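Side-chain contacts in ABC transporter binding protein AcbH (Actinoplanes, PDB 3OO8), which binds beta-D-galactopyranose with exclusive preference, as the extracellular solute receptor of an ABC transporter: residues 108-111 / 116-119; 163-168 / 283-288; 195-200 / 227-232. The protein carries 2 engineered substitutions. One frame throughout, in Å; residues are numbered along the deposited sequence.

All three contacts are apolar and made by buried side chains, apart from the partly exposed Gln-228 in interaction 3, yet their chemistry shifts with their place in the fold. Interaction 1 is local, a tryptophan and a phenylalanine bridging a tight helix-loop connection. Interactions 2 and 3 lie about 34 Å from it, centre to centre, and join elements distant in sequence: 2 sets a helix against a loop through a proline and two rings, while 3 sets helix against helix mostly through one leucine. These two adjoin, their centres about 11 Å apart. Arg-200 of interaction 3 hydrogen-bonds the carbonyl oxygen of Phe-284 and, weakly, that of Pro-285, tying helix 191-201 to the loop of interaction 2.

Interaction 1 (108-111 / 116-119); sequences DVWD and TFND. With SO4 (sulfate ion), chain D.
Phe-117 leans its near end on the six-membered ring of Trp-110, and the contact can be read atom by atom along the phenylalanine. Its CB lies 4.0 Å from Trp-110 CZ3, with CH2 only slightly farther off. The next atom, CG, reverses that order and sits 4.0 Å from Trp-110 CH2. At the ortho position, CD2 comes to 3.9 Å from Trp-110 CZ3 and is equally near CH2. Contact with the indole thus falls on the CB, CG and CD2 side of the phenylalanine. The two rings meet obliquely, their planes at 52° and centroids 5.4 Å apart. The methyl CG2 of Thr-116, the preceding residue, lies above the Phe-117 ring toward its rim, and Leu-341 also touches this side chain.

The motif is a short connection between helices 107-113 and 119-124: the indole projects from the first helix, and Phe-117 reaches it from the loop just before the second. Trp-110 has its own anchors, since NE1 donates a hydrogen bond to the carbonyl oxygen of Leu-134 and the ring stacks with Tyr-132. Farther along, Asn-118 is the N-cap of helix 119-124. Its CG stands between the backbone N and the carbonyl carbon (chi1 72°), a turn that brings OD1 to the backbone N of Ala-121. The same helix start holds a sulfate ion, probably from the crystallisation liquor: Asp-119 N donates to sulfate O3 over 2.8 Å with an N-H...O angle of 151°. The helix terminus would probably help to attract the anion, although the Asp-119 carboxylate is near, with OD1 3.6 Å from sulfate O3.

Interaction 2 (163-168 / 283-288); sequences EAFIAL and VFPAIN
Pro-285 lies over the face of the Phe-165 ring in a CH-pi contact. Its CD stands 4.1 Å from the ring centroid and only 11° off the normal, almost above the middle of the ring. Ordinary apolar packing continues the same approach toward the root of the phenylalanine, where Pro-285 CG is 3.6 Å from Phe-165 CG and also close to CD1 and CB. The phenylalanine points its ring at the proline because CG is anti to the backbone N (chi1 -173°).

In the fold, this pins helix 162-174 against the loop that follows strand 279-282, while Met-259 of strand 257-261 and Leu-232 of helix 220-232 also touch Phe-165. Replacing Phe-165 with an alanine would probably leave the proline ring without its aromatic platform and open a gap beside Phe-284.

The aromatic component is an oblique meeting of two rings. Phe-165 CE2 approaches Phe-284 CZ at 4.1 Å, and the planes are inclined at 58°. Phe-284 also meets Phe-261 edge-to-face, and its side chain lies about 8 Å from that of Trp-142, a residue of the galactose site.

Interaction 3 (195-200 / 227-232); sequences DILNLR and DQWREL
An apolar helix-to-helix contact joins helix 191-201 to helix 220-232, with Leu-197 on the first reaching Gln-228 and Trp-229 on the second. The leucine supplies the whole near side of the contact. A chi1 of -69° sets its CG anti to the carbonyl carbon and carries the branch toward helix 220-232, where the two methyls take different neighbours. Methyl CD1 packs 3.8 Å from Trp-229 CB and 4.0 Å from Trp-229 CG, so it touches the root of the indole and comes obliquely to the ring. Methyl CD2 serves the other neighbour, lying 4.2 Å from Gln-228 CG, while Leu-232 lends some further cover from one turn along.

Within the two-lobed class 2 solute-binding fold, helix 162-174 packs against the same helix 220-232, its Trp-162 touching both Gln-228 and Leu-232. The far ends of the partners are engaged by other parts of the chain. Trp-229 donates through NE1 to OE1 of Gln-236, and its ring meets Phe-390 with the planes steeply inclined; its side chain is about 10 Å from that of Trp-142 in the galactose site.

Gln-228 offers the leucine only its aliphatic stem, because the amide leads away from residues 195-200, and the side chain also touches Ile-201 and Ile-287. Back on helix 191-201, Arg-200 ties the helix to the 283-288 loop, its NH2 donating to the carbonyl oxygen of Phe-284.

Interaction 1 (108-111 / 116-119)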
ATOM      1  N   ASP A 108      -2.314  22.620 -12.053  1.00 16.26           N
ATOM      2  CA  ASP A 108      -2.520  22.774 -13.482  1.00 16.87           C
ATOM      3  C   ASP A 108      -2.557  21.454 -14.262  1.00 17.47           C
ATOM      4  O   ASP A 108      -3.429  21.240 -15.099  1.00 18.88           O
ATOM      5  CB  ASP A 108      -1.577  23.819 -14.110  1.00 18.73           C
ATOM      6  CG  ASP A 108      -0.107  23.575 -13.818  1.00 19.63           C
ATOM      7  OD1 ASP A 108       0.292  22.588 -13.133  1.00 16.69           O
ATOM      8  OD2 ASP A 108       0.698  24.388 -14.316  1.00 22.01           O
ATOM      9  N   VAL A 109      -1.636  20.548 -13.942  1.00 15.74           N
ATOM     10  CA  VAL A 109      -1.669  19.198 -14.491  1.00 14.75           C
ATOM     11  C   VAL A 109      -2.998  18.540 -14.153  1.00 14.38           C
ATOM     12  O   VAL A 109      -3.628  17.921 -15.009  1.00 14.65           O
ATOM     13  CB  VAL A 109      -0.528  18.344 -13.880  1.00 13.72           C
ATOM     14  CG1 VAL A 109      -0.672  16.857 -14.281  1.00 15.37           C
ATOM     15  CG2 VAL A 109       0.838  18.902 -14.334  1.00 13.82           C
ATOM     16  N   TRP A 110      -3.431  18.689 -12.902  1.00 13.01           N
ATOM     17  CA  TRP A 110      -4.669  18.070 -12.434  1.00 14.16           C
ATOM     18  C   TRP A 110      -5.953  18.643 -13.039  1.00 15.01           C
ATOM     19  O   TRP A 110      -6.942  17.943 -13.171  1.00 15.84           O
ATOM     20  CB  TRP A 110      -4.679  17.974 -10.892  1.00 12.02           C
ATOM     21  CG  TRP A 110      -3.925  16.734 -10.388  1.00 10.00           C
ATOM     22  CD1 TRP A 110      -2.602  16.631 -10.132  1.00  8.24           C
ATOM     23  CD2 TRP A 110      -4.504  15.464 -10.123  1.00 12.01           C
ATOM     24  NE1 TRP A 110      -2.304  15.335  -9.692  1.00 10.31           N
ATOM     25  CE2 TRP A 110      -3.464  14.613  -9.687  1.00 11.45           C
ATOM     26  CE3 TRP A 110      -5.805  14.962 -10.221  1.00 13.11           C
ATOM     27  CZ2 TRP A 110      -3.685  13.282  -9.335  1.00  9.86           C
ATOM     28  CZ3 TRP A 110      -6.041  13.636  -9.875  1.00 13.33           C
ATOM     29  CH2 TRP A 110      -4.974  12.807  -9.429  1.00 12.28           C
ATOM     30  N   ASP A 111      -5.888  19.897 -13.489  1.00 16.49           N
ATOM     31  CA  ASP A 111      -7.014  20.480 -14.213  1.00 20.18           C
ATOM     32  C   ASP A 111      -7.249  19.667 -15.500  1.00 20.14           C
ATOM     33  O   ASP A 111      -8.380  19.541 -15.977  1.00 22.82           O
ATOM     34  CB  ASP A 111      -6.691  21.936 -14.590  1.00 17.94           C
ATOM     35  CG  ASP A 111      -6.703  22.888 -13.409  1.00 27.47           C
ATOM     36  OD1 ASP A 111      -7.324  22.582 -12.372  1.00 33.21           O
ATOM     37  OD2 ASP A 111      -6.090  23.971 -13.541  1.00 31.50           O
ATOM     38  N   THR A 116     -10.021  11.727 -14.828  1.00 16.52           N
ATOM     39  CA  THR A 116      -9.661  10.313 -14.987  1.00 16.90           C
ATOM     40  C   THR A 116      -9.570   9.575 -13.659  1.00 14.89           C
ATOM     41  O   THR A 116      -9.511   8.317 -13.632  1.00 14.84           O
ATOM     42  CB  THR A 116      -8.329  10.250 -15.743  1.00 16.96           C
ATOM     43  OG1 THR A 116      -8.535  10.869 -17.026  1.00 17.52           O
ATOM     44  CG2 THR A 116      -7.826   8.795 -15.908  1.00 17.72           C
ATOM     45  N   PHE A 117      -9.560  10.333 -12.567  1.00 14.81           N
ATOM     46  CA  PHE A 117      -9.308   9.763 -11.250  1.00 12.23           C
ATOM     47  C   PHE A 117     -10.411   9.971 -10.225  1.00 15.07           C
ATOM     48  O   PHE A 117     -11.053  11.028 -10.220  1.00 16.88           O
ATOM     49  CB  PHE A 117      -7.991  10.300 -10.701  1.00 14.16           C
ATOM     50  CG  PHE A 117      -6.834   9.929 -11.550  1.00 12.95           C
ATOM     51  CD1 PHE A 117      -6.310   8.648 -11.462  1.00 11.78           C
ATOM     52  CD2 PHE A 117      -6.338  10.813 -12.507  1.00 16.01           C
ATOM     53  CE1 PHE A 117      -5.227   8.279 -12.268  1.00 13.27           C
ATOM     54  CE2 PHE A 117      -5.284  10.442 -13.339  1.00 15.48           C
ATOM     55  CZ  PHE A 117      -4.729   9.181 -13.219  1.00 14.15           C
ATOM     56  N   ASN A 118     -10.597   8.977  -9.348  1.00 13.06           N
ATOM     57  CA  ASN A 118     -11.617   9.102  -8.288  1.00 12.96           C
ATOM     58  C   ASN A 118     -11.157   9.921  -7.078  1.00 14.42           C
ATOM     59  O   ASN A 118     -10.024  10.411  -7.009  1.00 13.91           O
ATOM     60  CB  ASN A 118     -12.193   7.741  -7.878  1.00 14.00           C
ATOM     61  CG  ASN A 118     -11.226   6.896  -7.092  1.00 12.55           C
ATOM     62  OD1 ASN A 118     -10.164   7.350  -6.672  1.00 15.83           O
ATOM     63  ND2 ASN A 118     -11.615   5.648  -6.850  1.00 16.06           N
ATOM     64  N   ASP A 119     -12.049  10.047  -6.103  1.00 15.21           N
ATOM     65  CA  ASP A 119     -11.714  10.847  -4.935  1.00 17.31           C
ATOM     66  C   ASP A 119     -10.543  10.279  -4.144  1.00 14.46           C
ATOM     67  O   ASP A 119      -9.683  11.029  -3.680  1.00 15.24           O
ATOM     68  CB  ASP A 119     -12.954  11.081  -4.061  1.00 17.72           C
ATOM     69  CG  ASP A 119     -13.901  12.156  -4.635  1.00 25.70           C
ATOM     70  OD1 ASP A 119     -13.596  12.812  -5.656  1.00 26.17           O
ATOM     71  OD2 ASP A 119     -14.990  12.341  -4.047  1.00 33.89           O
TER
HETATM   72  S   SO4 D 407     -15.703   8.563  -6.210  1.00 51.09           S
HETATM   73  O1  SO4 D 407     -16.677   9.194  -5.318  1.00 52.02           O
HETATM   74  O2  SO4 D 407     -16.424   7.925  -7.312  1.00 50.88           O
HETATM   75  O3  SO4 D 407     -14.793   9.595  -6.712  1.00 38.98           O
HETATM   76  O4  SO4 D 407     -14.951   7.531  -5.491  1.00 49.82           O

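Interaction 2 (163-168 / 283-288)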
ATOM      1  N   GLU A 163     -18.477 -10.826  12.474  1.00 16.87           N
ATOM      2  CA  GLU A 163     -19.119 -11.989  13.109  1.00 15.86           C
ATOM      3  C   GLU A 163     -19.052 -13.193  12.188  1.00 15.19           C
ATOM      4  O   GLU A 163     -18.787 -14.305  12.662  1.00 16.50           O
ATOM      5  CB  GLU A 163     -20.569 -11.696  13.564  1.00 17.99           C
ATOM      6  CG  GLU A 163     -21.595 -11.498  12.438  1.00 20.36           C
ATOM      7  CD  GLU A 163     -22.176 -12.812  11.869  1.00 27.73           C
ATOM      8  OE1 GLU A 163     -22.922 -12.764  10.854  1.00 27.95           O
ATOM      9  OE2 GLU A 163     -21.892 -13.898  12.432  1.00 27.94           O
ATOM     10  N   ALA A 164     -19.251 -12.994  10.887  1.00 14.94           N
ATOM     11  CA  ALA A 164     -19.229 -14.133   9.947  1.00 15.59           C
ATOM     12  C   ALA A 164     -17.793 -14.632   9.810  1.00 16.64           C
ATOM     13  O   ALA A 164     -17.538 -15.842   9.704  1.00 17.77           O
ATOM     14  CB  ALA A 164     -19.806 -13.730   8.608  1.00 13.45           C
ATOM     15  N   PHE A 165     -16.850 -13.698   9.891  1.00 14.23           N
ATOM     16  CA  PHE A 165     -15.416 -13.992   9.787  1.00 15.15           C
ATOM     17  C   PHE A 165     -14.942 -14.896  10.928  1.00 15.06           C
ATOM     18  O   PHE A 165     -14.233 -15.888  10.713  1.00 16.10           O
ATOM     19  CB  PHE A 165     -14.678 -12.652   9.777  1.00 14.00           C
ATOM     20  CG  PHE A 165     -13.192 -12.746   9.518  1.00 14.04           C
ATOM     21  CD1 PHE A 165     -12.702 -13.350   8.359  1.00 14.48           C
ATOM     22  CD2 PHE A 165     -12.286 -12.174  10.401  1.00 18.30           C
ATOM     23  CE1 PHE A 165     -11.359 -13.394   8.104  1.00 12.15           C
ATOM     24  CE2 PHE A 165     -10.912 -12.232  10.160  1.00 18.81           C
ATOM     25  CZ  PHE A 165     -10.448 -12.838   8.994  1.00 13.67           C
ATOM     26  N   ILE A 166     -15.371 -14.575  12.144  1.00 15.82           N
ATOM     27  CA  ILE A 166     -14.970 -15.322  13.315  1.00 15.55           C
ATOM     28  C   ILE A 166     -15.671 -16.666  13.242  1.00 16.17           C
ATOM     29  O   ILE A 166     -15.067 -17.700  13.554  1.00 17.95           O
ATOM     30  CB  ILE A 166     -15.261 -14.561  14.603  1.00 16.18           C
ATOM     31  CG1 ILE A 166     -14.364 -13.321  14.672  1.00 15.36           C
ATOM     32  CG2 ILE A 166     -15.085 -15.458  15.848  1.00 16.47           C
ATOM     33  CD1 ILE A 166     -12.866 -13.603  14.627  1.00 15.50           C
ATOM     34  N   ALA A 167     -16.922 -16.663  12.800  1.00 16.42           N
ATOM     35  CA  ALA A 167     -17.667 -17.933  12.707  1.00 17.24           C
ATOM     36  C   ALA A 167     -16.987 -18.873  11.697  1.00 19.82           C
ATOM     37  O   ALA A 167     -16.899 -20.103  11.914  1.00 19.34           O
ATOM     38  CB  ALA A 167     -19.142 -17.667  12.321  1.00 19.71           C
ATOM     39  N   LEU A 168     -16.507 -18.297  10.598  1.00 16.32           N
ATOM     40  CA  LEU A 168     -15.779 -19.057   9.577  1.00 16.57           C
ATOM     41  C   LEU A 168     -14.453 -19.597  10.105  1.00 16.49           C
ATOM     42  O   LEU A 168     -14.103 -20.774   9.900  1.00 18.03           O
ATOM     43  CB  LEU A 168     -15.548 -18.184   8.350  1.00 17.23           C
ATOM     44  CG  LEU A 168     -14.714 -18.753   7.204  1.00 16.59           C
ATOM     45  CD1 LEU A 168     -15.362 -20.025   6.615  1.00 19.10           C
ATOM     46  CD2 LEU A 168     -14.504 -17.694   6.159  1.00 16.52           C
ATOM     47  N   VAL A 283     -12.040  -8.633   0.678  1.00 10.03           N
ATOM     48  CA  VAL A 283     -11.536  -7.577   1.544  1.00  9.96           C
ATOM     49  C   VAL A 283     -11.750  -7.911   3.019  1.00  9.71           C
ATOM     50  O   VAL A 283     -12.681  -8.635   3.398  1.00 11.37           O
ATOM     51  CB  VAL A 283     -12.130  -6.188   1.170  1.00  8.03           C
ATOM     52  CG1 VAL A 283     -11.910  -5.961  -0.302  1.00 11.85           C
ATOM     53  CG2 VAL A 283     -13.629  -6.075   1.492  1.00 10.05           C
ATOM     54  N   PHE A 284     -10.883  -7.372   3.869  1.00 10.08           N
ATOM     55  CA  PHE A 284     -11.045  -7.655   5.291  1.00  9.88           C
ATOM     56  C   PHE A 284     -12.461  -7.282   5.731  1.00 11.43           C
ATOM     57  O   PHE A 284     -12.964  -6.201   5.354  1.00 11.09           O
ATOM     58  CB  PHE A 284     -10.015  -6.876   6.094  1.00 10.13           C
ATOM     59  CG  PHE A 284      -9.794  -7.422   7.492  1.00 11.94           C
ATOM     60  CD1 PHE A 284      -8.767  -8.339   7.716  1.00 11.68           C
ATOM     61  CD2 PHE A 284     -10.578  -7.008   8.566  1.00 11.12           C
ATOM     62  CE1 PHE A 284      -8.507  -8.853   8.989  1.00 13.49           C
ATOM     63  CE2 PHE A 284     -10.331  -7.503   9.853  1.00 12.78           C
ATOM     64  CZ  PHE A 284      -9.313  -8.441  10.060  1.00 12.75           C
ATOM     65  N   PRO A 285     -13.133  -8.144   6.517  1.00  9.83           N
ATOM     66  CA  PRO A 285     -14.548  -7.881   6.870  1.00 12.05           C
ATOM     67  C   PRO A 285     -14.798  -6.604   7.672  1.00 12.00           C
ATOM     68  O   PRO A 285     -13.885  -6.053   8.281  1.00 11.56           O
ATOM     69  CB  PRO A 285     -14.941  -9.117   7.689  1.00 14.91           C
ATOM     70  CG  PRO A 285     -14.067 -10.195   7.073  1.00 20.44           C
ATOM     71  CD  PRO A 285     -12.726  -9.496   6.974  1.00 10.34           C
ATOM     72  N   ALA A 286     -16.049  -6.150   7.658  1.00 13.50           N
ATOM     73  CA  ALA A 286     -16.449  -4.927   8.366  1.00 13.40           C
ATOM     74  C   ALA A 286     -16.510  -5.225   9.859  1.00 15.30           C
ATOM     75  O   ALA A 286     -16.960  -6.322  10.279  1.00 14.84           O
ATOM     76  CB  ALA A 286     -17.795  -4.491   7.882  1.00 13.09           C
ATOM     77  N   ILE A 287     -16.028  -4.278  10.667  1.00 12.54           N
ATOM     78  CA  ILE A 287     -16.152  -4.368  12.109  1.00 11.94           C
ATOM     79  C   ILE A 287     -17.111  -3.295  12.610  1.00 13.59           C
ATOM     80  O   ILE A 287     -18.113  -3.592  13.242  1.00 14.84           O
ATOM     81  CB  ILE A 287     -14.788  -4.222  12.814  1.00 11.76           C
ATOM     82  CG1 ILE A 287     -13.859  -5.369  12.397  1.00 13.18           C
ATOM     83  CG2 ILE A 287     -14.993  -4.169  14.346  1.00 12.64           C
ATOM     84  CD1 ILE A 287     -12.419  -5.265  12.943  1.00 11.62           C
ATOM     85  N   ASN A 288     -16.792  -2.033  12.322  1.00 15.25           N
ATOM     86  CA  ASN A 288     -17.613  -0.902  12.782  1.00 13.94           C
ATOM     87  C   ASN A 288     -18.323  -0.398  11.543  1.00 14.39           C
ATOM     88  O   ASN A 288     -17.718   0.131  10.618  1.00 14.52           O
ATOM     89  CB  ASN A 288     -16.729   0.162  13.461  1.00 13.45           C
ATOM     90  CG  ASN A 288     -17.463   1.454  13.752  1.00 11.78           C
ATOM     91  OD1 ASN A 288     -18.634   1.603  13.416  1.00 11.85           O
ATOM     92  ND2 ASN A 288     -16.777   2.387  14.402  1.00 16.34           N
TER

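Interaction 3 (195-200 / 227-232)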
ATOM      1  N   ASP A 195      -2.865  -1.934  10.757  1.00 10.07           N
ATOM      2  CA  ASP A 195      -3.498  -0.950   9.890  1.00  8.26           C
ATOM      3  C   ASP A 195      -4.957  -1.251   9.602  1.00  8.69           C
ATOM      4  O   ASP A 195      -5.811  -0.370   9.674  1.00 10.40           O
ATOM      5  CB  ASP A 195      -2.783  -0.867   8.549  1.00  7.35           C
ATOM      6  CG  ASP A 195      -1.378  -0.315   8.650  1.00  7.35           C
ATOM      7  OD1 ASP A 195      -0.949   0.267   9.675  1.00  8.91           O
ATOM      8  OD2 ASP A 195      -0.698  -0.480   7.577  1.00 10.31           O
ATOM      9  N   ILE A 196      -5.254  -2.485   9.222  1.00  7.77           N
ATOM     10  CA  ILE A 196      -6.621  -2.796   8.801  1.00  8.53           C
ATOM     11  C   ILE A 196      -7.600  -2.782   9.987  1.00  8.28           C
ATOM     12  O   ILE A 196      -8.749  -2.331   9.834  1.00  7.72           O
ATOM     13  CB  ILE A 196      -6.697  -4.103   7.956  1.00  7.26           C
ATOM     14  CG1 ILE A 196      -7.979  -4.180   7.119  1.00  7.78           C
ATOM     15  CG2 ILE A 196      -6.522  -5.392   8.804  1.00 10.03           C
ATOM     16  CD1 ILE A 196      -8.286  -2.953   6.239  1.00  9.93           C
ATOM     17  N   LEU A 197      -7.176  -3.306  11.142  1.00  8.99           N
ATOM     18  CA  LEU A 197      -8.004  -3.229  12.360  1.00  8.55           C
ATOM     19  C   LEU A 197      -8.294  -1.762  12.690  1.00  7.82           C
ATOM     20  O   LEU A 197      -9.438  -1.420  12.997  1.00 10.75           O
ATOM     21  CB  LEU A 197      -7.321  -3.902  13.533  1.00  9.64           C
ATOM     22  CG  LEU A 197      -7.235  -5.413  13.369  1.00  8.68           C
ATOM     23  CD1 LEU A 197      -6.479  -5.930  14.562  1.00 10.34           C
ATOM     24  CD2 LEU A 197      -8.632  -6.057  13.369  1.00 13.12           C
ATOM     25  N   ASN A 198      -7.264  -0.919  12.641  1.00  9.73           N
ATOM     26  CA  ASN A 198      -7.459   0.513  12.911  1.00  9.92           C
ATOM     27  C   ASN A 198      -8.417   1.179  11.919  1.00 12.19           C
ATOM     28  O   ASN A 198      -9.332   1.930  12.330  1.00  9.32           O
ATOM     29  CB  ASN A 198      -6.092   1.225  12.976  1.00 10.61           C
ATOM     30  CG  ASN A 198      -6.134   2.526  13.761  1.00 11.21           C
ATOM     31  OD1 ASN A 198      -6.915   2.676  14.706  1.00 12.79           O
ATOM     32  ND2 ASN A 198      -5.210   3.445  13.433  1.00 11.04           N
ATOM     33  N   LEU A 199      -8.262   0.881  10.626  1.00  9.79           N
ATOM     34  CA  LEU A 199      -9.166   1.432   9.581  1.00  9.21           C
ATOM     35  C   LEU A 199     -10.605   0.955   9.752  1.00  9.45           C
ATOM     36  O   LEU A 199     -11.526   1.672   9.404  1.00 10.92           O
ATOM     37  CB  LEU A 199      -8.700   0.988   8.192  1.00  9.26           C
ATOM     38  CG  LEU A 199      -7.369   1.580   7.726  1.00 10.22           C
ATOM     39  CD1 LEU A 199      -6.857   0.937   6.451  1.00 10.33           C
ATOM     40  CD2 LEU A 199      -7.516   3.095   7.526  1.00  9.06           C
ATOM     41  N   ARG A 200     -10.781  -0.282  10.221  1.00  9.56           N
ATOM     42  CA  ARG A 200     -12.127  -0.852  10.388  1.00  8.07           C
ATOM     43  C   ARG A 200     -12.806  -0.430  11.690  1.00  9.73           C
ATOM     44  O   ARG A 200     -14.029  -0.354  11.708  1.00 13.34           O
ATOM     45  CB  ARG A 200     -12.027  -2.381  10.391  1.00  7.85           C
ATOM     46  CG  ARG A 200     -11.696  -2.904   9.003  1.00  7.68           C
ATOM     47  CD  ARG A 200     -12.933  -2.967   8.085  1.00  6.93           C
ATOM     48  NE  ARG A 200     -12.633  -3.670   6.830  1.00  9.50           N
ATOM     49  CZ  ARG A 200     -12.058  -3.110   5.771  1.00  9.98           C
ATOM     50  NH1 ARG A 200     -11.747  -1.810   5.759  1.00  7.20           N
ATOM     51  NH2 ARG A 200     -11.810  -3.847   4.708  1.00  9.96           N
ATOM     52  N   ASP A 227      -7.198  -4.907  21.516  1.00 13.75           N
ATOM     53  CA  ASP A 227      -8.253  -5.736  22.120  1.00 14.72           C
ATOM     54  C   ASP A 227      -8.922  -6.583  21.048  1.00 14.24           C
ATOM     55  O   ASP A 227      -9.136  -7.779  21.253  1.00 17.04           O
ATOM     56  CB  ASP A 227      -9.261  -4.903  22.917  1.00 13.97           C
ATOM     57  CG  ASP A 227      -8.687  -4.414  24.244  1.00 15.44           C
ATOM     58  OD1 ASP A 227      -7.711  -4.995  24.743  1.00 18.10           O
ATOM     59  OD2 ASP A 227      -9.235  -3.442  24.805  1.00 22.93           O
ATOM     60  N   GLN A 228      -9.174  -6.000  19.876  1.00 12.36           N
ATOM     61  CA  GLN A 228      -9.758  -6.788  18.782  1.00 12.74           C
ATOM     62  C   GLN A 228      -8.763  -7.841  18.313  1.00 13.52           C
ATOM     63  O   GLN A 228      -9.122  -8.976  17.979  1.00 13.14           O
ATOM     64  CB  GLN A 228     -10.145  -5.881  17.597  1.00 12.13           C
ATOM     65  CG  GLN A 228     -11.215  -6.497  16.681  1.00 12.97           C
ATOM     66  CD  GLN A 228     -12.662  -6.093  17.013  1.00 16.81           C
ATOM     67  OE1 GLN A 228     -12.925  -5.181  17.811  1.00 18.63           O
ATOM     68  NE2 GLN A 228     -13.613  -6.741  16.338  1.00 12.90           N
ATOM     69  N   TRP A 229      -7.489  -7.477  18.306  1.00 12.83           N
ATOM     70  CA  TRP A 229      -6.458  -8.395  17.830  1.00 12.61           C
ATOM     71  C   TRP A 229      -6.321  -9.579  18.795  1.00 13.92           C
ATOM     72  O   TRP A 229      -5.969 -10.692  18.371  1.00 15.38           O
ATOM     73  CB  TRP A 229      -5.121  -7.660  17.689  1.00 13.42           C
ATOM     74  CG  TRP A 229      -4.118  -8.306  16.773  1.00 11.85           C
ATOM     75  CD1 TRP A 229      -3.990  -9.660  16.462  1.00 13.87           C
ATOM     76  CD2 TRP A 229      -3.027  -7.653  16.132  1.00 11.96           C
ATOM     77  NE1 TRP A 229      -2.912  -9.847  15.629  1.00 14.40           N
ATOM     78  CE2 TRP A 229      -2.304  -8.633  15.403  1.00 12.65           C
ATOM     79  CE3 TRP A 229      -2.610  -6.310  16.071  1.00 15.77           C
ATOM     80  CZ2 TRP A 229      -1.174  -8.319  14.640  1.00 14.72           C
ATOM     81  CZ3 TRP A 229      -1.472  -5.991  15.309  1.00 13.61           C
ATOM     82  CH2 TRP A 229      -0.783  -6.986  14.582  1.00 12.97           C
ATOM     83  N   ARG A 230      -6.591  -9.340  20.086  1.00 15.33           N
ATOM     84  CA  ARG A 230      -6.545 -10.456  21.054  1.00 16.38           C
ATOM     85  C   ARG A 230      -7.501 -11.540  20.604  1.00 17.48           C
ATOM     86  O   ARG A 230      -7.190 -12.733  20.723  1.00 16.98           O
ATOM     87  CB  ARG A 230      -6.844  -9.993  22.494  1.00 17.58           C
ATOM     88  CG  ARG A 230      -5.650  -9.270  23.099  1.00 21.24           C
ATOM     89  CD  ARG A 230      -5.923  -8.629  24.454  1.00 32.02           C
ATOM     90  NE  ARG A 230      -6.556  -9.520  25.420  1.00 43.62           N
ATOM     91  CZ  ARG A 230      -7.691  -9.239  26.059  1.00 45.60           C
ATOM     92  NH1 ARG A 230      -8.318  -8.081  25.852  1.00 45.87           N
ATOM     93  NH2 ARG A 230      -8.185 -10.103  26.929  1.00 42.12           N
ATOM     94  N   GLU A 231      -8.658 -11.139  20.104  1.00 15.55           N
ATOM     95  CA  GLU A 231      -9.620 -12.119  19.597  1.00 17.68           C
ATOM     96  C   GLU A 231      -9.104 -12.786  18.326  1.00 18.52           C
ATOM     97  O   GLU A 231      -9.063 -14.021  18.210  1.00 18.90           O
ATOM     98  CB  GLU A 231     -10.989 -11.515  19.330  1.00 17.83           C
ATOM     99  CG  GLU A 231     -11.889 -12.556  18.684  1.00 16.70           C
ATOM    100  CD  GLU A 231     -13.333 -12.158  18.540  1.00 22.56           C
ATOM    101  OE1 GLU A 231     -13.630 -10.942  18.466  1.00 20.35           O
ATOM    102  OE2 GLU A 231     -14.169 -13.082  18.477  1.00 21.55           O
ATOM    103  N   LEU A 232      -8.684 -11.958  17.373  1.00 15.43           N
ATOM    104  CA  LEU A 232      -8.174 -12.435  16.091  1.00 14.56           C
ATOM    105  C   LEU A 232      -7.041 -13.456  16.243  1.00 16.85           C
ATOM    106  O   LEU A 232      -6.983 -14.429  15.485  1.00 14.33           O
ATOM    107  CB  LEU A 232      -7.685 -11.241  15.232  1.00 14.31           C
ATOM    108  CG  LEU A 232      -7.187 -11.559  13.810  1.00 16.58           C
ATOM    109  CD1 LEU A 232      -8.250 -12.134  12.897  1.00 17.51           C
ATOM    110  CD2 LEU A 232      -6.539 -10.327  13.184  1.00 16.32           C
TER